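Local coordinates for protein 433aa long hypothetical phosphoribosylglycinamide formyl transferase (Pyrococcus horikoshii, PDB 2DWC) that is an ATP-grasp-family protein, probably related to PurT, that carries bound adenosine-5'-diphosphate, at residues G272-F276 with L316-V321. Numbering follows the deposited sequence.
Sequences GLGIF and LHLRAV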
ATOM      1  N   GLY B 272      16.456  -4.471 -21.256  1.00 17.84           N
ATOM      2  CA  GLY B 272      16.373  -3.565 -20.112  1.00 18.18           C
ATOM      3  C   GLY B 272      15.911  -4.242 -18.838  1.00 18.91           C
ATOM      4  O   GLY B 272      15.993  -5.469 -18.686  1.00 19.58           O
ATOM      5  N   LEU B 273      15.428  -3.441 -17.885  1.00 16.42           N
ATOM      6  CA  LEU B 273      14.864  -3.998 -16.637  1.00 14.14           C
ATOM      7  C   LEU B 273      13.519  -3.311 -16.423  1.00 18.55           C
ATOM      8  O   LEU B 273      13.370  -2.151 -16.765  1.00 18.96           O
ATOM      9  CB  LEU B 273      15.706  -3.676 -15.389  1.00 16.16           C
ATOM     10  CG  LEU B 273      17.155  -4.169 -15.358  1.00 15.77           C
ATOM     11  CD1 LEU B 273      17.814  -3.650 -14.059  1.00 17.35           C
ATOM     12  CD2 LEU B 273      17.155  -5.724 -15.418  1.00 16.92           C
ATOM     13  N   GLY B 274      12.551  -4.032 -15.869  1.00 14.86           N
ATOM     14  CA  GLY B 274      11.248  -3.431 -15.617  1.00 17.30           C
ATOM     15  C   GLY B 274      10.088  -4.320 -16.026  1.00 17.91           C
ATOM     16  O   GLY B 274      10.276  -5.389 -16.626  1.00 18.08           O
ATOM     17  N   ILE B 275       8.887  -3.909 -15.666  1.00 16.04           N
ATOM     18  CA  ILE B 275       7.719  -4.684 -16.074  1.00 15.55           C
ATOM     19  C   ILE B 275       7.216  -4.162 -17.432  1.00 20.83           C
ATOM     20  O   ILE B 275       7.360  -2.972 -17.754  1.00 18.11           O
ATOM     21  CB  ILE B 275       6.658  -4.631 -14.971  1.00 22.92           C
ATOM     22  CG1 ILE B 275       5.805  -5.909 -15.050  1.00 28.06           C
ATOM     23  CG2 ILE B 275       5.853  -3.402 -15.087  1.00 28.07           C
ATOM     24  CD1 ILE B 275       5.198  -6.212 -13.761  1.00 19.34           C
ATOM     25  N   PHE B 276       6.610  -5.060 -18.216  1.00 16.50           N
ATOM     26  CA  PHE B 276       6.095  -4.739 -19.534  1.00 17.15           C
ATOM     27  C   PHE B 276       4.638  -5.181 -19.575  1.00 22.11           C
ATOM     28  O   PHE B 276       4.296  -6.199 -18.989  1.00 25.41           O
ATOM     29  CB  PHE B 276       6.855  -5.558 -20.617  1.00 21.23           C
ATOM     30  CG  PHE B 276       8.290  -5.147 -20.816  1.00 17.42           C
ATOM     31  CD1 PHE B 276       9.271  -5.517 -19.902  1.00 18.49           C
ATOM     32  CD2 PHE B 276       8.660  -4.379 -21.916  1.00 19.13           C
ATOM     33  CE1 PHE B 276      10.615  -5.119 -20.079  1.00 17.44           C
ATOM     34  CE2 PHE B 276      10.015  -3.978 -22.109  1.00 17.30           C
ATOM     35  CZ  PHE B 276      10.976  -4.353 -21.183  1.00 18.72           C
ATOM     36  N   LEU B 316       6.692  -4.546  -8.420  1.00 14.00           N
ATOM     37  CA  LEU B 316       7.561  -5.439  -9.236  1.00 16.04           C
ATOM     38  C   LEU B 316       8.434  -4.544 -10.112  1.00 16.81           C
ATOM     39  O   LEU B 316       9.622  -4.784 -10.258  1.00 15.48           O
ATOM     40  CB  LEU B 316       6.736  -6.350 -10.135  1.00 15.69           C
ATOM     41  CG  LEU B 316       6.044  -7.473  -9.346  1.00 17.01           C
ATOM     42  CD1 LEU B 316       5.031  -8.191 -10.235  1.00 15.66           C
ATOM     43  CD2 LEU B 316       7.112  -8.468  -8.807  1.00 17.76           C
ATOM     44  N   HIS B 317       7.828  -3.516 -10.692  1.00 17.16           N
ATOM     45  CA  HIS B 317       8.589  -2.589 -11.539  1.00 17.40           C
ATOM     46  C   HIS B 317       9.668  -1.902 -10.721  1.00 16.91           C
ATOM     47  O   HIS B 317      10.815  -1.815 -11.138  1.00 16.35           O
ATOM     48  CB  HIS B 317       7.640  -1.509 -12.101  1.00 15.46           C
ATOM     49  CG  HIS B 317       8.206  -0.702 -13.226  1.00 16.59           C
ATOM     50  ND1 HIS B 317       8.761  -1.264 -14.357  1.00 16.12           N
ATOM     51  CD2 HIS B 317       8.234   0.640 -13.418  1.00 16.09           C
ATOM     52  CE1 HIS B 317       9.090  -0.306 -15.208  1.00 21.70           C
ATOM     53  NE2 HIS B 317       8.781   0.864 -14.663  1.00 16.11           N
ATOM     54  N   LEU B 318       9.283  -1.350  -9.571  1.00 15.67           N
ATOM     55  CA  LEU B 318      10.250  -0.626  -8.747  1.00 17.08           C
ATOM     56  C   LEU B 318      11.432  -1.522  -8.339  1.00 19.87           C
ATOM     57  O   LEU B 318      12.603  -1.127  -8.412  1.00 16.06           O
ATOM     58  CB  LEU B 318       9.563  -0.081  -7.486  1.00 17.56           C
ATOM     59  CG  LEU B 318      10.522   0.648  -6.536  1.00 19.59           C
ATOM     60  CD1 LEU B 318      11.035   1.931  -7.204  1.00 16.01           C
ATOM     61  CD2 LEU B 318       9.790   0.983  -5.231  1.00 22.70           C
ATOM     62  N   ARG B 319      11.113  -2.714  -7.862  1.00 14.81           N
ATOM     63  CA  ARG B 319      12.194  -3.617  -7.457  1.00 15.86           C
ATOM     64  C   ARG B 319      13.102  -3.909  -8.639  1.00 16.24           C
ATOM     65  O   ARG B 319      14.329  -3.842  -8.529  1.00 15.85           O
ATOM     66  CB  ARG B 319      11.595  -4.925  -6.886  1.00 17.02           C
ATOM     67  CG  ARG B 319      11.034  -4.676  -5.438  1.00 16.93           C
ATOM     68  CD  ARG B 319      10.203  -5.831  -4.933  1.00 19.62           C
ATOM     69  NE  ARG B 319      11.021  -7.019  -4.732  1.00 21.85           N
ATOM     70  CZ  ARG B 319      11.055  -7.754  -3.607  1.00 23.25           C
ATOM     71  NH1 ARG B 319      10.336  -7.432  -2.547  1.00 20.38           N
ATOM     72  NH2 ARG B 319      11.799  -8.866  -3.559  1.00 16.61           N
ATOM     73  N   ALA B 320      12.495  -4.218  -9.770  1.00 14.74           N
ATOM     74  CA  ALA B 320      13.300  -4.566 -10.937  1.00 14.33           C
ATOM     75  C   ALA B 320      14.241  -3.417 -11.297  1.00 15.38           C
ATOM     76  O   ALA B 320      15.420  -3.654 -11.519  1.00 16.24           O
ATOM     77  CB  ALA B 320      12.403  -4.880 -12.170  1.00 14.36           C
ATOM     78  N   VAL B 321      13.726  -2.177 -11.352  1.00 16.65           N
ATOM     79  CA  VAL B 321      14.588  -1.065 -11.801  1.00 14.75           C
ATOM     80  C   VAL B 321      15.590  -0.504 -10.804  1.00 14.83           C
ATOM     81  O   VAL B 321      16.493   0.270 -11.194  1.00 14.94           O
ATOM     82  CB  VAL B 321      13.749   0.085 -12.464  1.00 15.08           C
ATOM     83  CG1 VAL B 321      12.807  -0.510 -13.503  1.00 18.95           C
ATOM     84  CG2 VAL B 321      12.942   0.870 -11.406  1.00 14.60           C
TER
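With CG anti to the backbone N of His317 (chi1 -166°), the side chain carries the imidazole off helix 313-322 to the backbone of Ile275, whose CG1 is likewise anti to its own N and aims CD1 at Leu316. Both torsions belong to a helix packed on a strand in an ATP-grasp protein, where the helix lies against the start of strand 274-283. One hydrogen bond joins the segments: Ile275 N donates to His317 ND1 at 3.0 Å. An N-H...ND1 angle of 168° and a donor 11° out of the ring plane show a nearly straight bond at the imidazole edge, consistent with ND1 accepting through an unprotonated nitrogen. One residue earlier, Gly274, with no side chain, lies with CA 4.9 Å from CA of His317; Ala320 CB reaches Gly274 N at 3.8 Å. Apolar contact continues from Ile275 CD1 to Leu316 CB, 3.9 Å apart. Strand 209-219 pairs with 274-283 through backbone bonds between Gly274 and Arg217 and between Phe276 and Ala215, while Ile34 and Ile87 of the preATP-grasp domain touch His317. Val321 CG1 sits 4.1 Å above one imidazole face, offset toward the rim, and meets Leu273 O, a buried carbonyl oxygen without a hydrogen-bond partner, at 3.7 Å.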